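Local coordinates for aminopeptidase (Aneurinibacillus sp. AM-1, PDB 5IB9), which probably acts as a zinc-dependent aminopeptidase of family M28, removing residues from the N-termini of peptides, and carries a protease-associated domain, at residues Gly226-Ser231 with Gly344-Glu349; Ile267-Glu272 with Ile295-Leu300; Phe60-Tyr65 with Gly275-Lys280; Asn321-Leu326 with Ala359-Ala364. One frame throughout, in Å; residues are numbered along the deposited sequence.

In the fold
Each contact has a segment that touches bound bestatin; contact 1 holds a ligand of an active-site zinc. Contact 3 begins first along the chain, and its second segment, 275-280, falls between the two segments of contact 1. Contact 2 is nested inside the loop that contact 1 closes. Contact 4 opens after contact 2 has closed and crosses contact 1. Contacts 1 and 2 have centres about 6 Å apart and share the parallel neighbours 222-228, 263-269 and 294-300. Strand 358-364 of contact 4 pairs in parallel with 294-300. Contacts 3 and 4 are farthest apart, with centres about 25 Å from each other. Distant parts of the chain thus each supply residues to one pocket.

Contact 1 of 4, residues Gly226-Ser231 with Gly344-Glu349; sequences GSHHDS and GRSDHE. With ZN (zinc ion), chain C; BES (2-(3-amino-2-hydroxy-4-phenyl-butyrylamino)-4-methyl-pentanoic acid), chain H.
Ser227 meets the 344-349 segment through its backbone: its O lies 4.2 Å from Asp347 OD2, while its side chain turns the other way and bonds to Thr248. His228, the last residue of strand 222-228, points its side chain toward that segment. Its CB comes within 3.5 Å of Asp347 OD2, and the imidazole and carboxylate planes stand 73° apart. No hydrogen bond joins the two; OD1 is bonded to Ser279 OG and OD2 takes a weak bond from Gln299 NE2. His228 CG sits between the backbone N and the carbonyl carbon (chi1 67°), which aims NE2 at a zinc ion 2.0 Å away. Further on, Asp230 receives weak hydrogen bonds from His228 ND1 at its O and at OD1, the latter 3.0 Å long. They probably limit rotation of the ring. Asp240 and Asp301 also bind this zinc, and Ser346 OG bonds to Asp301 from the second shell. The inhibitor bestatin (BES) completes the site, with O2 2.1 Å from the metal and N2 farther off. Arg345 holds the other end of bestatin. Its NE bonds to BES O4 at 2.8 Å and NH2 bonds to the same oxygen, while its own O accepts from BES N1 at 3.0 Å. The chemistry suggests a split of roles: His228 ND1 is only weakly bonded to Asp230, NE2 binds the metal, and Arg345 pairs with the inhibitor's carboxylate.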
# COMPACT_ATOMS: atom_id res chain seq x y z
N GLY A 226 9.39 15.79 10.01
CA GLY A 226 7.99 15.27 10.05
C GLY A 226 7.34 15.43 11.45
O GLY A 226 8.00 15.57 12.47
N SER A 227 6.02 15.28 11.40
CA SER A 227 5.13 15.21 12.59
C SER A 227 3.88 14.60 12.08
O SER A 227 3.71 14.37 10.87
CB SER A 227 4.89 16.62 13.22
OG SER A 227 4.45 17.50 12.14
N HIS A 228 2.93 14.29 12.97
CA HIS A 228 1.60 13.79 12.53
C HIS A 228 0.48 14.70 13.01
O HIS A 228 0.57 15.29 14.11
CB HIS A 228 1.34 12.30 12.99
CG HIS A 228 1.21 12.08 14.50
ND1 HIS A 228 -0.04 12.05 15.13
CD2 HIS A 228 2.13 11.71 15.39
CE1 HIS A 228 0.19 11.74 16.43
NE2 HIS A 228 1.49 11.56 16.60
N HIS A 229 -0.52 14.82 12.15
CA HIS A 229 -1.62 15.77 12.44
C HIS A 229 -2.91 15.20 12.95
O HIS A 229 -3.78 15.97 13.24
CB HIS A 229 -1.87 16.71 11.22
CG HIS A 229 -2.07 15.98 9.91
ND1 HIS A 229 -2.99 15.01 9.59
CD2 HIS A 229 -1.30 16.16 8.81
CE1 HIS A 229 -2.78 14.61 8.31
NE2 HIS A 229 -1.77 15.35 7.84
N ASP A 230 -2.93 13.88 13.12
CA ASP A 230 -4.12 13.24 13.75
C ASP A 230 -3.86 13.00 15.24
O ASP A 230 -2.71 13.01 15.72
CB ASP A 230 -4.41 11.90 13.09
CG ASP A 230 -3.32 10.86 13.26
OD1 ASP A 230 -2.09 11.14 13.08
OD2 ASP A 230 -3.68 9.71 13.59
N SER A 231 -5.03 12.84 15.92
CA SER A 231 -4.92 12.46 17.36
C SER A 231 -5.87 11.33 17.63
O SER A 231 -6.63 10.94 16.77
CB SER A 231 -5.21 13.66 18.28
OG SER A 231 -6.59 14.01 18.18
N GLY A 344 10.39 2.95 18.90
CA GLY A 344 9.63 3.08 17.64
C GLY A 344 8.38 3.94 17.93
O GLY A 344 8.46 4.97 18.61
N ARG A 345 7.24 3.48 17.46
CA ARG A 345 5.92 4.00 17.83
C ARG A 345 5.62 5.37 17.23
O ARG A 345 4.76 6.13 17.78
CB ARG A 345 5.68 4.10 19.37
CG ARG A 345 5.89 2.77 20.13
CD ARG A 345 5.97 3.02 21.71
NE ARG A 345 4.74 3.59 22.25
CZ ARG A 345 4.55 3.91 23.52
NH1 ARG A 345 5.49 3.65 24.43
NH2 ARG A 345 3.40 4.45 23.90
N SER A 346 6.39 5.78 16.19
CA SER A 346 6.06 7.11 15.51
C SER A 346 6.62 6.99 14.10
O SER A 346 7.17 5.98 13.72
CB SER A 346 6.60 8.31 16.30
OG SER A 346 5.97 9.50 15.85
N ASP A 347 6.40 8.03 13.32
CA ASP A 347 6.65 7.99 11.86
C ASP A 347 8.12 7.81 11.46
O ASP A 347 8.34 7.38 10.32
CB ASP A 347 6.09 9.26 11.21
CG ASP A 347 4.56 9.37 11.40
OD1 ASP A 347 3.85 8.44 10.97
OD2 ASP A 347 4.15 10.37 12.06
N HIS A 348 9.07 7.98 12.39
CA HIS A 348 10.47 7.68 12.03
C HIS A 348 10.63 6.22 11.65
O HIS A 348 11.52 5.90 10.86
CB HIS A 348 11.44 8.08 13.12
CG HIS A 348 11.17 7.40 14.43
ND1 HIS A 348 9.94 7.43 15.08
CD2 HIS A 348 12.03 6.72 15.22
CE1 HIS A 348 10.06 6.72 16.22
NE2 HIS A 348 11.33 6.31 16.33
N GLU A 349 9.78 5.33 12.17
CA GLU A 349 9.86 3.88 11.81
C GLU A 349 9.64 3.65 10.34
O GLU A 349 10.15 2.67 9.79
CB GLU A 349 8.79 3.17 12.59
CG GLU A 349 8.98 1.62 12.61
CD GLU A 349 8.08 1.02 13.70
OE1 GLU A 349 8.10 1.41 14.90
OE2 GLU A 349 7.31 0.16 13.34
ZN ZN C . 2.22 11.06 18.43
N2 BES H . 3.54 9.77 20.21
C1 BES H . 3.08 8.38 20.24
C6 BES H . 4.30 7.48 20.43
C7 BES H . 5.01 7.49 21.78
C8 BES H . 4.32 7.58 23.01
C12 BES H . 6.42 7.37 21.78
C9 BES H . 5.04 7.55 24.22
C11 BES H . 7.15 7.34 23.00
C10 BES H . 6.45 7.44 24.21
C2 BES H . 2.33 8.04 18.94
O2 BES H . 1.48 9.18 18.81
C3 BES H . 1.54 6.82 19.24
O3 BES H . 0.63 6.91 20.07
N1 BES H . 1.90 5.72 18.68
C4 BES H . 1.20 4.48 19.02
C13 BES H . 1.90 3.44 18.17
C14 BES H . 1.76 3.65 16.66
C15 BES H . 2.43 2.43 16.04
C16 BES H . 0.33 3.86 16.16
C5 BES H . 1.42 4.02 20.45
O1 BES H . 0.62 3.17 20.95
O4 BES H . 2.37 4.44 21.14

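Contact 2 of 4, residues Ile267-Glu272 with Ile295-Leu300; sequences ITFGAE and IGMFQL. With BES (2-(3-amino-2-hydroxy-4-phenyl-butyrylamino)-4-methyl-pentanoic acid), chain H.
Phe269 turns the edge of its ring to Met297, and CE2 lies 3.9 Å from the methyl carbon CE. The two side chains come from opposite directions. They bridge strands of the M28 peptidase fold: 263-269 and 294-300 both pair in parallel with 222-228, so the contact reaches across that middle strand. The Met297 chain bends at chi2 (-86°), which brings CE round to the ring. Gln299 meets the same corner. Its OE1 lies in the ring plane, 3.9 Å from Phe269 CE2, with the amide tilted 34° from the ring. The other end of the amide is held from outside: NE2 bonds to Ser346 and, weakly, to Asp347. The bond to Ser346 OG probably fixes which way the amide faces. No hydrogen bond joins the two segments. Beyond the strand, Glu272 belongs to the bestatin pocket, and its OE1 lies 3.1 Å from BES O2, the oxygen that also binds zinc. Its backbone N is bonded to Asp230. With an alanine here the carboxylate would be gone, which would probably leave BES O2 without the carboxylate oxygen that now lies beside it. Phe269 is covered on one face from within its own strand, where Ile267 CG2 sits 3.4 Å above the ring plane, displaced toward the rim.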
# COMPACT_ATOMS: atom_id res chain seq x y z
N ILE A 267 6.84 17.75 6.52
CA ILE A 267 5.70 16.91 6.23
C ILE A 267 4.86 16.71 7.50
O ILE A 267 5.42 16.45 8.60
CB ILE A 267 6.14 15.48 5.69
CG1 ILE A 267 7.10 15.65 4.54
CG2 ILE A 267 4.87 14.68 5.35
CD1 ILE A 267 7.54 14.28 4.00
N THR A 268 3.53 16.83 7.32
CA THR A 268 2.69 16.34 8.42
C THR A 268 1.94 15.14 7.93
O THR A 268 1.34 15.11 6.87
CB THR A 268 1.72 17.48 8.98
OG1 THR A 268 0.76 17.88 7.99
CG2 THR A 268 2.61 18.61 9.40
N PHE A 269 2.03 14.05 8.73
CA PHE A 269 1.46 12.76 8.29
C PHE A 269 0.09 12.51 8.85
O PHE A 269 -0.16 12.86 10.00
CB PHE A 269 2.37 11.65 8.75
CG PHE A 269 3.78 11.69 8.27
CD1 PHE A 269 4.08 11.42 6.91
CD2 PHE A 269 4.84 11.97 9.10
CE1 PHE A 269 5.40 11.45 6.43
CE2 PHE A 269 6.17 12.00 8.64
CZ PHE A 269 6.42 11.74 7.32
N GLY A 270 -0.77 11.87 8.05
CA GLY A 270 -2.08 11.47 8.58
C GLY A 270 -2.02 10.06 9.12
O GLY A 270 -1.11 9.29 8.87
N ALA A 271 -3.06 9.74 9.91
CA ALA A 271 -3.31 8.33 10.34
C ALA A 271 -2.15 7.75 11.01
O ALA A 271 -1.89 6.57 10.93
CB ALA A 271 -3.89 7.46 9.16
N GLU A 272 -1.35 8.51 11.75
CA GLU A 272 -0.25 7.99 12.56
C GLU A 272 -0.79 7.04 13.66
O GLU A 272 -0.18 5.98 13.89
CB GLU A 272 0.64 9.12 13.14
CG GLU A 272 1.92 8.60 13.81
CD GLU A 272 1.72 8.33 15.32
OE1 GLU A 272 0.64 8.62 15.90
OE2 GLU A 272 2.73 7.79 15.83
N ILE A 295 19.46 12.16 3.68
CA ILE A 295 20.49 12.02 4.69
C ILE A 295 20.00 11.98 6.12
O ILE A 295 20.72 11.56 7.01
CB ILE A 295 21.60 13.07 4.57
CG1 ILE A 295 20.99 14.42 4.83
CG2 ILE A 295 22.33 13.03 3.11
CD1 ILE A 295 22.17 15.56 4.87
N GLY A 296 18.73 12.33 6.29
CA GLY A 296 18.18 12.23 7.63
C GLY A 296 16.68 12.57 7.63
O GLY A 296 16.21 13.39 6.82
N MET A 297 15.98 11.94 8.56
CA MET A 297 14.58 12.23 8.78
C MET A 297 14.44 12.47 10.28
O MET A 297 14.81 11.64 11.13
CB MET A 297 13.64 11.05 8.32
CG MET A 297 12.10 11.34 8.42
SD MET A 297 11.52 10.96 10.05
CE MET A 297 9.87 11.66 9.85
N PHE A 298 13.98 13.68 10.60
CA PHE A 298 13.70 14.18 12.00
C PHE A 298 12.23 14.08 12.24
O PHE A 298 11.46 14.75 11.60
CB PHE A 298 14.15 15.61 12.16
CG PHE A 298 15.63 15.84 12.01
CD1 PHE A 298 16.36 16.26 13.17
CD2 PHE A 298 16.31 15.72 10.80
CE1 PHE A 298 17.71 16.50 13.06
CE2 PHE A 298 17.70 15.97 10.71
CZ PHE A 298 18.39 16.36 11.83
N GLN A 299 11.79 13.24 13.17
CA GLN A 299 10.38 13.12 13.57
C GLN A 299 10.06 13.84 14.88
O GLN A 299 10.82 13.67 15.85
CB GLN A 299 10.00 11.65 13.69
CG GLN A 299 8.58 11.45 14.27
CD GLN A 299 7.44 11.86 13.29
OE1 GLN A 299 7.67 12.25 12.18
NE2 GLN A 299 6.20 11.67 13.68
N LEU A 300 9.10 14.76 14.85
CA LEU A 300 8.77 15.57 16.09
C LEU A 300 7.41 15.08 16.56
O LEU A 300 6.39 15.22 15.88
CB LEU A 300 8.64 17.04 15.61
CG LEU A 300 9.92 17.68 15.01
CD1 LEU A 300 9.50 18.88 14.28
CD2 LEU A 300 10.65 18.24 16.28
N2 BES H . 3.54 9.77 20.21
C1 BES H . 3.08 8.38 20.24
C6 BES H . 4.30 7.48 20.43
C7 BES H . 5.01 7.49 21.78
C8 BES H . 4.32 7.58 23.01
C12 BES H . 6.42 7.37 21.78
C9 BES H . 5.04 7.55 24.22
C11 BES H . 7.15 7.34 23.00
C10 BES H . 6.45 7.44 24.21
C2 BES H . 2.33 8.04 18.94
O2 BES H . 1.48 9.18 18.81
C3 BES H . 1.54 6.82 19.24
O3 BES H . 0.63 6.91 20.07
N1 BES H . 1.90 5.72 18.68
C4 BES H . 1.20 4.48 19.02
C13 BES H . 1.90 3.44 18.17
C14 BES H . 1.76 3.65 16.66
C15 BES H . 2.43 2.43 16.04
C16 BES H . 0.33 3.86 16.16
C5 BES H . 1.42 4.02 20.45
O1 BES H . 0.62 3.17 20.95
O4 BES H . 2.37 4.44 21.14

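Contact 3 of 4, residues Phe60-Tyr65 with Gly275-Lys280; sequences FQFEGY and GLIGSK. With BES (2-(3-amino-2-hydroxy-4-phenyl-butyrylamino)-4-methyl-pentanoic acid), chain H.
Lys280 N donates to Leu276 O at 3.0 Å, closing the first turn of helix 277-283, whose Ile277 and Gly278 meet Phe60 and Phe62. Leu276 is the N-cap residue of this helix. The extended Lys280 side chain runs back along the turn, and NZ bonds to Gly275 O at 3.2 Å with a C=O...N angle of 160°. Against the turn lies strand 55-66, which pairs antiparallel with strand 187-210. Phe60 drives the end of its ring into the helix: CZ is 3.3 Å from Gly278 CA. Gly278 has no side chain, which lets CZ come this close. Ile277 reaches both rings with different branches. Its CG2, anti to the backbone N, touches Phe60 CE1 at 3.7 Å. Its CG1 takes the position anti to the carbonyl carbon (chi1 -57°), which carries CD1 to Phe62 CB at 3.8 Å. Phe60 crosses Ile277 at a slant, Phe62 nearly at a right angle. A serine in place of Phe60 would be too short to reach the helix, and would probably leave a gap beside Gly278 CA and Ile277 CG2. Phe60 also touches Ala271, so it packs on the loop leading to the helix as well. At the start of that turn the pocket begins. Gly275 N lies 3.6 Å from BES C16, and Leu276 CD2 lies 4.0 Å from BES C15. The contact thus backs the helix N-terminus that lines the side of the M28 active site holding the leucine-like group of bestatin.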
# COMPACT_ATOMS: atom_id res chain seq x y z
N PHE A 60 -4.79 9.11 0.94
CA PHE A 60 -4.63 7.66 0.96
C PHE A 60 -5.86 7.08 1.66
O PHE A 60 -6.43 7.69 2.50
CB PHE A 60 -3.32 7.14 1.64
CG PHE A 60 -3.13 7.61 3.03
CD1 PHE A 60 -3.67 6.93 4.17
CD2 PHE A 60 -2.53 8.83 3.26
CE1 PHE A 60 -3.49 7.50 5.45
CE2 PHE A 60 -2.37 9.35 4.53
CZ PHE A 60 -2.81 8.71 5.66
N GLN A 61 -6.30 5.90 1.24
CA GLN A 61 -7.41 5.26 1.95
C GLN A 61 -6.88 4.26 2.95
O GLN A 61 -5.79 3.68 2.77
CB GLN A 61 -8.35 4.55 0.96
CG GLN A 61 -9.13 5.55 0.10
CD GLN A 61 -10.04 4.88 -0.99
OE1 GLN A 61 -10.08 3.65 -1.09
NE2 GLN A 61 -10.71 5.70 -1.81
N PHE A 62 -7.69 3.98 3.97
CA PHE A 62 -7.35 2.95 4.95
C PHE A 62 -8.67 2.53 5.53
O PHE A 62 -9.71 3.20 5.39
CB PHE A 62 -6.35 3.50 6.00
CG PHE A 62 -6.96 4.48 6.94
CD1 PHE A 62 -7.42 4.09 8.19
CD2 PHE A 62 -7.16 5.84 6.55
CE1 PHE A 62 -8.01 5.02 9.05
CE2 PHE A 62 -7.75 6.76 7.36
CZ PHE A 62 -8.19 6.39 8.64
N GLU A 63 -8.61 1.41 6.25
CA GLU A 63 -9.84 0.86 6.83
C GLU A 63 -9.98 1.39 8.24
O GLU A 63 -9.11 1.14 9.07
CB GLU A 63 -9.77 -0.69 6.78
CG GLU A 63 -9.82 -1.30 5.37
CD GLU A 63 -11.04 -0.84 4.55
OE1 GLU A 63 -10.85 -0.25 3.43
OE2 GLU A 63 -12.18 -1.07 5.01
N GLY A 64 -11.03 2.14 8.51
CA GLY A 64 -11.31 2.69 9.82
C GLY A 64 -12.22 1.71 10.56
O GLY A 64 -12.74 0.75 9.97
N TYR A 65 -12.36 1.93 11.85
CA TYR A 65 -13.19 1.04 12.67
C TYR A 65 -14.19 1.89 13.44
O TYR A 65 -13.79 2.86 14.08
CB TYR A 65 -12.29 0.30 13.66
CG TYR A 65 -12.96 -0.78 14.51
CD1 TYR A 65 -13.48 -1.92 13.92
CD2 TYR A 65 -13.00 -0.66 15.90
CE1 TYR A 65 -14.06 -2.94 14.72
CE2 TYR A 65 -13.58 -1.70 16.70
CZ TYR A 65 -14.10 -2.79 16.09
OH TYR A 65 -14.67 -3.79 16.89
N GLY A 275 -1.46 3.24 13.07
CA GLY A 275 -0.41 2.38 12.66
C GLY A 275 0.52 2.98 11.61
O GLY A 275 1.06 2.29 10.76
N LEU A 276 0.83 4.26 11.76
CA LEU A 276 1.82 4.94 10.89
C LEU A 276 1.35 4.96 9.46
O LEU A 276 2.22 4.83 8.59
CB LEU A 276 3.27 4.37 11.07
CG LEU A 276 3.65 4.08 12.53
CD1 LEU A 276 5.09 3.55 12.46
CD2 LEU A 276 3.54 5.26 13.45
N ILE A 277 0.05 4.93 9.16
CA ILE A 277 -0.41 4.73 7.77
C ILE A 277 0.11 5.81 6.87
O ILE A 277 0.61 5.53 5.75
CB ILE A 277 -1.93 4.54 7.71
CG1 ILE A 277 -2.20 3.34 8.65
CG2 ILE A 277 -2.25 4.09 6.24
CD1 ILE A 277 -3.69 3.02 8.68
N GLY A 278 -0.02 7.03 7.29
CA GLY A 278 0.39 8.12 6.34
C GLY A 278 1.85 8.13 6.11
O GLY A 278 2.24 8.28 4.90
N SER A 279 2.74 7.94 7.09
CA SER A 279 4.15 7.87 6.72
C SER A 279 4.55 6.67 5.94
O SER A 279 5.45 6.74 5.10
CB SER A 279 5.03 8.03 7.94
OG SER A 279 4.73 7.04 8.94
N LYS A 280 3.89 5.53 6.15
CA LYS A 280 4.14 4.35 5.27
C LYS A 280 3.74 4.72 3.84
O LYS A 280 4.48 4.34 2.90
CB LYS A 280 3.23 3.19 5.73
CG LYS A 280 3.86 2.48 6.95
CD LYS A 280 2.84 1.41 7.48
CE LYS A 280 3.43 0.76 8.76
NZ LYS A 280 2.42 -0.22 9.37
N2 BES H . 3.54 9.77 20.21
C1 BES H . 3.08 8.38 20.24
C6 BES H . 4.30 7.48 20.43
C7 BES H . 5.01 7.49 21.78
C8 BES H . 4.32 7.58 23.01
C12 BES H . 6.42 7.37 21.78
C9 BES H . 5.04 7.55 24.22
C11 BES H . 7.15 7.34 23.00
C10 BES H . 6.45 7.44 24.21
C2 BES H . 2.33 8.04 18.94
O2 BES H . 1.48 9.18 18.81
C3 BES H . 1.54 6.82 19.24
O3 BES H . 0.63 6.91 20.07
N1 BES H . 1.90 5.72 18.68
C4 BES H . 1.20 4.48 19.02
C13 BES H . 1.90 3.44 18.17
C14 BES H . 1.76 3.65 16.66
C15 BES H . 2.43 2.43 16.04
C16 BES H . 0.33 3.86 16.16
C5 BES H . 1.42 4.02 20.45
O1 BES H . 0.62 3.17 20.95
O4 BES H . 2.37 4.44 21.14

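Contact 4 of 4, residues Asn321-Leu326 with Ala359-Ala364; sequences NRVTDL and ALFIHA. With BES (2-(3-amino-2-hydroxy-4-phenyl-butyrylamino)-4-methyl-pentanoic acid), chain H.
Val323 meets the Phe361 ring at its edge, with CG1 near the ring plane and 3.8 Å from CE2. The two side chains approach at a slant. CG1 lies anti to the backbone N of Val323 (chi1 173°), and this lets CG1 touch both the ring and Ala359. Ala359 CB points toward the helix and is 3.6 Å from Val323 CG1. Thr324 presents its methyl to the same carbon: CG2 lies 3.8 Å from Ala359 CB. Its hydroxyl bonds to Tyr412 OH and also takes part in the cap. Helix 322-334 therefore lies on strand 358-364 of the M28 peptidase domain; the axes of 322-326 and 359-364 come within 8.9 Å, inclined at 37°. The helix starts with a capping box. Asn321 OD1 accepts from Thr324 N at 3.1 Å, the donor N tilted 28° from the carbonyl plane, and takes a weak bond from Val323 N. In return, Asn321 N donates to Thr324 OG1 at 3.0 Å. Asn321 ND2 bonds to Ala358 O, tying the cap to the strand just before Ala359. Phe361 also touches Val392 of helix 382-400, so its ring touches both helices. Strand 358-364 pairs in parallel with 294-300. The next residue, Ile362, serves the pocket: its CD1 lies 3.6 Å from BES C11, on the phenyl ring of bestatin.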
# COMPACT_ATOMS: atom_id res chain seq x y z
N ASN A 321 22.84 7.54 14.70
CA ASN A 321 22.91 7.71 13.25
C ASN A 321 23.12 9.17 12.92
O ASN A 321 23.37 9.97 13.84
CB ASN A 321 21.68 7.15 12.53
CG ASN A 321 20.39 7.77 13.03
OD1 ASN A 321 20.36 8.98 13.20
ND2 ASN A 321 19.33 6.96 13.27
N ARG A 322 23.11 9.57 11.67
CA ARG A 322 23.42 10.95 11.36
C ARG A 322 22.44 11.93 12.01
O ARG A 322 22.81 13.00 12.39
CB ARG A 322 23.47 11.13 9.85
CG ARG A 322 23.81 12.61 9.40
CD ARG A 322 23.79 12.83 7.92
NE ARG A 322 24.78 12.02 7.25
CZ ARG A 322 24.51 10.97 6.53
NH1 ARG A 322 23.29 10.54 6.36
NH2 ARG A 322 25.50 10.33 6.01
N VAL A 323 21.19 11.51 12.15
CA VAL A 323 20.22 12.46 12.75
C VAL A 323 20.56 12.63 14.26
O VAL A 323 20.47 13.75 14.80
CB VAL A 323 18.78 11.90 12.58
CG1 VAL A 323 17.73 12.77 13.35
CG2 VAL A 323 18.39 11.94 11.13
N THR A 324 20.83 11.54 14.97
CA THR A 324 21.17 11.71 16.39
C THR A 324 22.52 12.43 16.52
O THR A 324 22.70 13.21 17.51
CB THR A 324 21.17 10.44 17.25
OG1 THR A 324 22.22 9.56 16.77
CG2 THR A 324 19.82 9.77 17.15
N ASP A 325 23.45 12.26 15.58
CA ASP A 325 24.70 13.04 15.66
C ASP A 325 24.45 14.53 15.53
O ASP A 325 25.07 15.37 16.23
CB ASP A 325 25.69 12.58 14.56
CG ASP A 325 26.27 11.24 14.81
OD1 ASP A 325 26.26 10.71 15.90
OD2 ASP A 325 26.83 10.70 13.80
N LEU A 326 23.55 14.92 14.60
CA LEU A 326 23.28 16.36 14.36
C LEU A 326 22.48 16.92 15.58
O LEU A 326 22.76 18.03 15.98
CB LEU A 326 22.44 16.57 13.09
CG LEU A 326 23.26 16.41 11.80
CD1 LEU A 326 22.25 16.19 10.58
CD2 LEU A 326 24.34 17.56 11.58
N ALA A 359 15.27 9.67 13.48
CA ALA A 359 15.13 9.64 14.92
C ALA A 359 13.90 10.43 15.29
O ALA A 359 13.59 11.48 14.61
CB ALA A 359 16.38 10.34 15.56
N LEU A 360 13.31 10.05 16.40
CA LEU A 360 12.17 10.74 17.06
C LEU A 360 12.72 11.61 18.14
O LEU A 360 13.54 11.17 19.01
CB LEU A 360 11.27 9.65 17.61
CG LEU A 360 10.27 10.18 18.64
CD1 LEU A 360 9.24 11.22 18.07
CD2 LEU A 360 9.46 8.95 19.28
N PHE A 361 12.27 12.84 18.12
CA PHE A 361 12.52 13.86 19.22
C PHE A 361 11.26 14.01 20.05
O PHE A 361 10.20 14.28 19.46
CB PHE A 361 12.94 15.24 18.62
CG PHE A 361 14.27 15.18 17.91
CD1 PHE A 361 15.38 15.72 18.53
CD2 PHE A 361 14.43 14.55 16.67
CE1 PHE A 361 16.67 15.66 17.94
CE2 PHE A 361 15.74 14.50 16.07
CZ PHE A 361 16.83 15.01 16.71
N ILE A 362 11.36 13.75 21.36
CA ILE A 362 10.17 13.66 22.26
C ILE A 362 10.67 13.94 23.66
O ILE A 362 11.87 13.72 23.95
CB ILE A 362 9.61 12.25 22.19
CG1 ILE A 362 8.35 12.13 23.09
CG2 ILE A 362 10.65 11.15 22.46
CD1 ILE A 362 7.47 10.87 22.68
N HIS A 363 9.76 14.52 24.48
CA HIS A 363 10.14 14.68 25.90
C HIS A 363 9.70 13.40 26.65
O HIS A 363 8.57 13.01 26.58
CB HIS A 363 9.49 15.87 26.51
CG HIS A 363 9.89 17.16 25.88
ND1 HIS A 363 11.08 17.81 26.10
CD2 HIS A 363 9.20 17.93 25.01
CE1 HIS A 363 11.13 18.93 25.37
NE2 HIS A 363 9.98 19.02 24.72
N ALA A 364 10.67 12.81 27.37
CA ALA A 364 10.45 11.50 28.03
C ALA A 364 11.06 11.56 29.44
O ALA A 364 12.01 12.25 29.70
CB ALA A 364 11.10 10.37 27.21
N2 BES H . 3.54 9.77 20.21
C1 BES H . 3.08 8.38 20.24
C6 BES H . 4.30 7.48 20.43
C7 BES H . 5.01 7.49 21.78
C8 BES H . 4.32 7.58 23.01
C12 BES H . 6.42 7.37 21.78
C9 BES H . 5.04 7.55 24.22
C11 BES H . 7.15 7.34 23.00
C10 BES H . 6.45 7.44 24.21
C2 BES H . 2.33 8.04 18.94
O2 BES H . 1.48 9.18 18.81
C3 BES H . 1.54 6.82 19.24
O3 BES H . 0.63 6.91 20.07
N1 BES H . 1.90 5.72 18.68
C4 BES H . 1.20 4.48 19.02
C13 BES H . 1.90 3.44 18.17
C14 BES H . 1.76 3.65 16.66
C15 BES H . 2.43 2.43 16.04
C16 BES H . 0.33 3.86 16.16
C5 BES H . 1.42 4.02 20.45
O1 BES H . 0.62 3.17 20.95
O4 BES H . 2.37 4.44 21.14